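Local coordinates for periplasmic binding protein (Roseiflexus sp. RS-1, PDB 5GJ3), which binds two heme molecules between its two lobes in this form and probably delivers heme to an ABC importer for uptake, at residues V194-D206 with L224-L238. Sequence-based numbering, arbitrary orientation.
Sequences VIAAQPDVLLVLD and LADTPAGRQRRIIAL
Leu202 bonds strand 235-238 through both its backbone polar atoms: its N donates to Arg234 O and its O accepts from Ile236 N. Val204 repeats the pattern between Ile236 O and Leu238 N, and Asp206 N closes the run on Leu238 O. Beyond the sheet one further backbone bond, Ala229 N to Pro199 O (2.8 Å), ties the first turn of helix 228-232 to the loop entering strand 201-205.

Apolar side chains pack on both faces of the sheet. On one, Leu202 CD1 meets Ile235 CD1 at 3.6 Å while its CG lies against Ala229 CB, and Val204 CG2 rests on Ala237 CB. On the other, Val201 CG1 reaches Ile236 CG1 (3.7 Å), and Leu203 CD1 touches Ile236 CG2 under helix 250-267.

Thr227 works in two directions. With chi1 60°, OG1 turns back to its own chain, donating to Leu224 O (2.8 Å); the same OG1 accepts from Gly230 N as the helix N-cap. CG2 touches both Val194 CG1 and Pro199 CD, each 3.8 Å away. A valine in its place is likely to leave Gly230 N without its capping acceptor and Leu224 O without the hydroxyl that donates to it. Nearby, Gln198 OE1 accepts from two waters, one also bonded to Arg231 NH1, the other to Asp226 O.

Arg234 CD sits 3.2 Å from Asp200 O, and a water that accepts from NE lies within bonding distance of that carbonyl; NH2 grips Gln232 OE1 in the guanidinium plane, and NH1 salt-bridges Asp263. The backbone bonds set the register of the two strands of this beta-alpha-beta unit in the C-terminal lobe, and strand 201-205 ends at Leu205, which touches a bound heme.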
loop_
_atom_site.group_PDB
_atom_site.type_symbol
_atom_site.label_atom_id
_atom_site.label_comp_id
_atom_site.label_asym_id
_atom_site.label_seq_id
_atom_site.Cartn_x
_atom_site.Cartn_y
_atom_site.Cartn_z
ATOM N N VAL A 194 -11.096 -20.534 6.267
ATOM C CA VAL A 194 -9.881 -21.135 6.853
ATOM C C VAL A 194 -9.673 -22.607 6.384
ATOM O O VAL A 194 -8.560 -22.979 5.996
ATOM C CB VAL A 194 -9.796 -20.972 8.401
ATOM C CG1 VAL A 194 -8.550 -21.663 8.961
ATOM C CG2 VAL A 194 -9.801 -19.500 8.806
ATOM N N ILE A 195 -10.757 -23.400 6.351
ATOM C CA ILE A 195 -10.678 -24.782 5.838
ATOM C C ILE A 195 -10.231 -24.795 4.409
ATOM O O ILE A 195 -9.335 -25.556 4.053
ATOM C CB ILE A 195 -12.016 -25.546 5.868
ATOM C CG1 ILE A 195 -12.454 -25.801 7.297
ATOM C CG2 ILE A 195 -11.898 -26.819 5.005
ATOM C CD1 ILE A 195 -13.926 -26.149 7.419
ATOM N N ALA A 196 -10.835 -23.952 3.578
ATOM C CA ALA A 196 -10.477 -23.927 2.177
ATOM C C ALA A 196 -9.104 -23.301 1.881
ATOM O O ALA A 196 -8.449 -23.639 0.879
ATOM C CB ALA A 196 -11.561 -23.198 1.382
ATOM N N ALA A 197 -8.684 -22.316 2.666
ATOM C CA ALA A 197 -7.419 -21.646 2.341
ATOM C C ALA A 197 -6.226 -22.458 2.880
ATOM O O ALA A 197 -5.230 -22.599 2.181
ATOM C CB ALA A 197 -7.368 -20.197 2.871
ATOM N N GLN A 198 -6.339 -22.970 4.113
ATOM C CA GLN A 198 -5.203 -23.653 4.823
ATOM C C GLN A 198 -3.844 -23.031 4.433
ATOM O O GLN A 198 -2.998 -23.688 3.848
ATOM C CB GLN A 198 -5.222 -25.168 4.587
ATOM C CG GLN A 198 -6.335 -25.832 5.376
ATOM C CD GLN A 198 -6.069 -25.781 6.867
ATOM O OE1 GLN A 198 -5.096 -26.367 7.360
ATOM N NE2 GLN A 198 -6.934 -25.103 7.597
ATOM N N PRO A 199 -3.646 -21.726 4.750
ATOM C CA PRO A 199 -2.433 -21.124 4.220
ATOM C C PRO A 199 -1.102 -21.623 4.839
ATOM O O PRO A 199 -1.044 -21.972 6.039
ATOM C CB PRO A 199 -2.610 -19.636 4.573
ATOM C CG PRO A 199 -3.459 -19.693 5.833
ATOM C CD PRO A 199 -4.483 -20.749 5.447
ATOM N N ASP A 200 -0.055 -21.563 4.013
ATOM C CA ASP A 200 1.335 -21.786 4.374
ATOM C C ASP A 200 1.940 -20.533 5.003
ATOM O O ASP A 200 2.867 -20.620 5.831
ATOM C CB ASP A 200 2.147 -22.101 3.084
ATOM C CG ASP A 200 1.745 -23.433 2.457
ATOM O OD1 ASP A 200 1.844 -24.451 3.206
ATOM O OD2 ASP A 200 1.346 -23.473 1.257
ATOM N N VAL A 201 1.442 -19.376 4.567
ATOM C CA VAL A 201 1.883 -18.046 5.060
ATOM C C VAL A 201 0.666 -17.209 5.439
ATOM O O VAL A 201 -0.275 -17.123 4.685
ATOM C CB VAL A 201 2.731 -17.298 3.972
ATOM C CG1 VAL A 201 3.233 -15.911 4.486
ATOM C CG2 VAL A 201 3.902 -18.197 3.528
ATOM N N LEU A 202 0.698 -16.593 6.616
ATOM C CA LEU A 202 -0.252 -15.543 6.957
ATOM C C LEU A 202 0.391 -14.155 6.755
ATOM O O LEU A 202 1.416 -13.818 7.372
ATOM C CB LEU A 202 -0.731 -15.709 8.409
ATOM C CG LEU A 202 -1.636 -16.945 8.569
ATOM C CD1 LEU A 202 -1.701 -17.365 10.019
ATOM C CD2 LEU A 202 -3.040 -16.670 8.038
ATOM N N LEU A 203 -0.204 -13.372 5.873
ATOM C CA LEU A 203 0.296 -12.022 5.603
ATOM C C LEU A 203 -0.642 -10.999 6.264
ATOM O O LEU A 203 -1.835 -10.993 6.017
ATOM C CB LEU A 203 0.413 -11.798 4.084
ATOM C CG LEU A 203 0.942 -10.460 3.543
ATOM C CD1 LEU A 203 2.355 -10.191 4.002
ATOM C CD2 LEU A 203 0.880 -10.403 2.020
ATOM N N VAL A 204 -0.091 -10.166 7.145
ATOM C CA VAL A 204 -0.885 -9.181 7.888
ATOM C C VAL A 204 -0.220 -7.781 7.903
ATOM O O VAL A 204 0.943 -7.624 7.535
ATOM C CB VAL A 204 -1.046 -9.610 9.360
ATOM C CG1 VAL A 204 -1.812 -10.945 9.423
ATOM C CG2 VAL A 204 0.322 -9.687 10.059
ATOM N N LEU A 205 -0.951 -6.789 8.362
ATOM C CA LEU A 205 -0.323 -5.461 8.586
ATOM C C LEU A 205 0.260 -5.352 10.008
ATOM O O LEU A 205 -0.277 -5.982 10.963
ATOM C CB LEU A 205 -1.323 -4.372 8.315
ATOM C CG LEU A 205 -1.922 -4.478 6.915
ATOM C CD1 LEU A 205 -3.005 -3.434 6.722
ATOM C CD2 LEU A 205 -0.886 -4.387 5.791
ATOM N N ASP A 206 1.388 -4.619 10.126
ATOM C CA ASP A 206 1.996 -4.244 11.419
ATOM C C ASP A 206 0.929 -3.869 12.460
ATOM O O ASP A 206 0.829 -4.500 13.555
ATOM C CB ASP A 206 2.970 -3.042 11.256
ATOM C CG ASP A 206 4.396 -3.451 10.841
ATOM O OD1 ASP A 206 4.653 -4.664 10.616
ATOM O OD2 ASP A 206 5.275 -2.537 10.732
ATOM N N LEU A 224 -6.857 -20.568 12.990
ATOM C CA LEU A 224 -5.529 -20.146 12.508
ATOM C C LEU A 224 -4.355 -20.904 13.086
ATOM O O LEU A 224 -3.406 -21.168 12.346
ATOM C CB LEU A 224 -5.269 -18.633 12.649
ATOM C CG LEU A 224 -6.273 -17.741 11.965
ATOM C CD1 LEU A 224 -5.842 -16.288 12.131
ATOM C CD2 LEU A 224 -6.342 -18.128 10.509
ATOM N N ALA A 225 -4.381 -21.259 14.380
ATOM C CA ALA A 225 -3.227 -21.991 14.965
ATOM C C ALA A 225 -2.928 -23.325 14.236
ATOM O O ALA A 225 -1.788 -23.775 14.208
ATOM C CB ALA A 225 -3.394 -22.242 16.466
ATOM N N ASP A 226 -3.958 -23.930 13.647
ATOM C CA ASP A 226 -3.808 -25.268 13.083
ATOM C C ASP A 226 -3.606 -25.264 11.545
ATOM O O ASP A 226 -3.398 -26.335 10.980
ATOM C CB ASP A 226 -4.946 -26.208 13.521
ATOM C CG ASP A 226 -4.811 -26.655 15.004
ATOM O OD1 ASP A 226 -3.761 -26.417 15.647
ATOM O OD2 ASP A 226 -5.771 -27.252 15.546
ATOM N N THR A 227 -3.547 -24.071 10.918
ATOM C CA THR A 227 -3.072 -23.974 9.516
ATOM C C THR A 227 -1.596 -24.344 9.408
ATOM O O THR A 227 -0.873 -24.312 10.430
ATOM C CB THR A 227 -3.278 -22.563 8.942
ATOM O OG1 THR A 227 -2.549 -21.612 9.745
ATOM C CG2 THR A 227 -4.780 -22.221 8.941
ATOM N N PRO A 228 -1.118 -24.704 8.185
ATOM C CA PRO A 228 0.301 -24.916 8.090
ATOM C C PRO A 228 1.087 -23.667 8.523
ATOM O O PRO A 228 2.147 -23.802 9.146
ATOM C CB PRO A 228 0.532 -25.203 6.605
ATOM C CG PRO A 228 -0.792 -25.802 6.113
ATOM C CD PRO A 228 -1.848 -25.144 6.971
ATOM N N ALA A 229 0.576 -22.468 8.231
ATOM C CA ALA A 229 1.249 -21.239 8.717
ATOM C C ALA A 229 1.252 -21.154 10.228
ATOM O O ALA A 229 2.306 -20.864 10.847
ATOM C CB ALA A 229 0.559 -19.995 8.149
ATOM N N GLY A 230 0.060 -21.306 10.825
ATOM C CA GLY A 230 -0.081 -21.262 12.272
ATOM C C GLY A 230 0.882 -22.208 12.983
ATOM O O GLY A 230 1.511 -21.810 13.962
ATOM N N ARG A 231 1.024 -23.438 12.470
ATOM C CA ARG A 231 1.906 -24.440 13.074
ATOM C C ARG A 231 3.387 -24.073 13.100
ATOM O O ARG A 231 4.101 -24.485 14.018
ATOM C CB ARG A 231 1.768 -25.792 12.355
ATOM C CG ARG A 231 0.417 -26.470 12.519
ATOM C CD ARG A 231 0.317 -27.608 11.490
ATOM N NE ARG A 231 -0.934 -28.363 11.629
ATOM C CZ ARG A 231 -1.648 -28.861 10.605
ATOM N NH1 ARG A 231 -1.250 -28.671 9.322
ATOM N NH2 ARG A 231 -2.781 -29.520 10.869
ATOM N N GLN A 232 3.873 -23.412 12.052
ATOM C CA GLN A 232 5.269 -22.978 11.994
ATOM C C GLN A 232 5.444 -21.494 12.376
ATOM O O GLN A 232 6.538 -20.944 12.248
ATOM C CB GLN A 232 5.848 -23.254 10.585
ATOM C CG GLN A 232 5.805 -24.721 10.177
ATOM C CD GLN A 232 6.636 -25.013 8.926
ATOM O OE1 GLN A 232 6.969 -24.100 8.164
ATOM N NE2 GLN A 232 6.978 -26.299 8.707
ATOM N N ARG A 233 4.371 -20.872 12.855
ATOM C CA ARG A 233 4.338 -19.442 13.168
ATOM C C ARG A 233 4.833 -18.585 11.979
ATOM O O ARG A 233 5.576 -17.630 12.160
ATOM C CB ARG A 233 5.062 -19.117 14.503
ATOM C CG ARG A 233 4.358 -19.737 15.709
ATOM C CD ARG A 233 5.146 -19.646 17.018
ATOM N NE ARG A 233 5.130 -18.303 17.627
ATOM C CZ ARG A 233 4.239 -17.857 18.524
ATOM N NH1 ARG A 233 4.344 -16.610 19.008
ATOM N NH2 ARG A 233 3.240 -18.632 18.940
ATOM N N ARG A 234 4.400 -18.925 10.765
ATOM C CA ARG A 234 4.900 -18.246 9.580
ATOM C C ARG A 234 3.993 -17.058 9.297
ATOM O O ARG A 234 3.090 -17.111 8.461
ATOM C CB ARG A 234 4.920 -19.226 8.442
ATOM C CG ARG A 234 5.890 -18.879 7.362
ATOM C CD ARG A 234 5.941 -20.040 6.405
ATOM N NE ARG A 234 6.728 -21.197 6.811
ATOM C CZ ARG A 234 8.029 -21.334 6.563
ATOM N NH1 ARG A 234 8.723 -20.335 6.053
ATOM N NH2 ARG A 234 8.661 -22.454 6.854
ATOM N N ILE A 235 4.219 -15.980 10.054
ATOM C CA ILE A 235 3.427 -14.765 9.952
ATOM C C ILE A 235 4.411 -13.737 9.385
ATOM O O ILE A 235 5.511 -13.602 9.924
ATOM C CB ILE A 235 2.934 -14.211 11.334
ATOM C CG1 ILE A 235 2.279 -15.274 12.260
ATOM C CG2 ILE A 235 2.118 -12.926 11.180
ATOM C CD1 ILE A 235 1.313 -16.232 11.629
ATOM N N ILE A 236 4.007 -13.011 8.336
ATOM C CA ILE A 236 4.815 -11.898 7.778
ATOM C C ILE A 236 3.977 -10.657 8.094
ATOM O O ILE A 236 2.818 -10.583 7.712
ATOM C CB ILE A 236 4.920 -11.960 6.211
ATOM C CG1 ILE A 236 5.479 -13.276 5.679
ATOM C CG2 ILE A 236 5.688 -10.751 5.642
ATOM C CD1 ILE A 236 6.807 -13.680 6.277
ATOM N N ALA A 237 4.543 -9.691 8.819
ATOM C CA ALA A 237 3.807 -8.467 9.111
ATOM C C ALA A 237 4.553 -7.329 8.437
ATOM O O ALA A 237 5.760 -7.174 8.622
ATOM C CB ALA A 237 3.693 -8.239 10.616
ATOM N N LEU A 238 3.862 -6.545 7.630
ATOM C CA LEU A 238 4.522 -5.423 6.936
ATOM C C LEU A 238 3.726 -4.168 7.235
ATOM O O LEU A 238 2.538 -4.239 7.508
ATOM C CB LEU A 238 4.607 -5.668 5.399
ATOM C CG LEU A 238 5.524 -6.851 4.956
ATOM C CD1 LEU A 238 5.450 -7.077 3.453
ATOM C CD2 LEU A 238 6.971 -6.617 5.354
HETATM O O HOH W 1 -3.149 -28.219 6.680
HETATM O O HOH W 2 -5.148 -28.144 9.529
HETATM O O HOH W 3 4.326 -22.836 7.156
#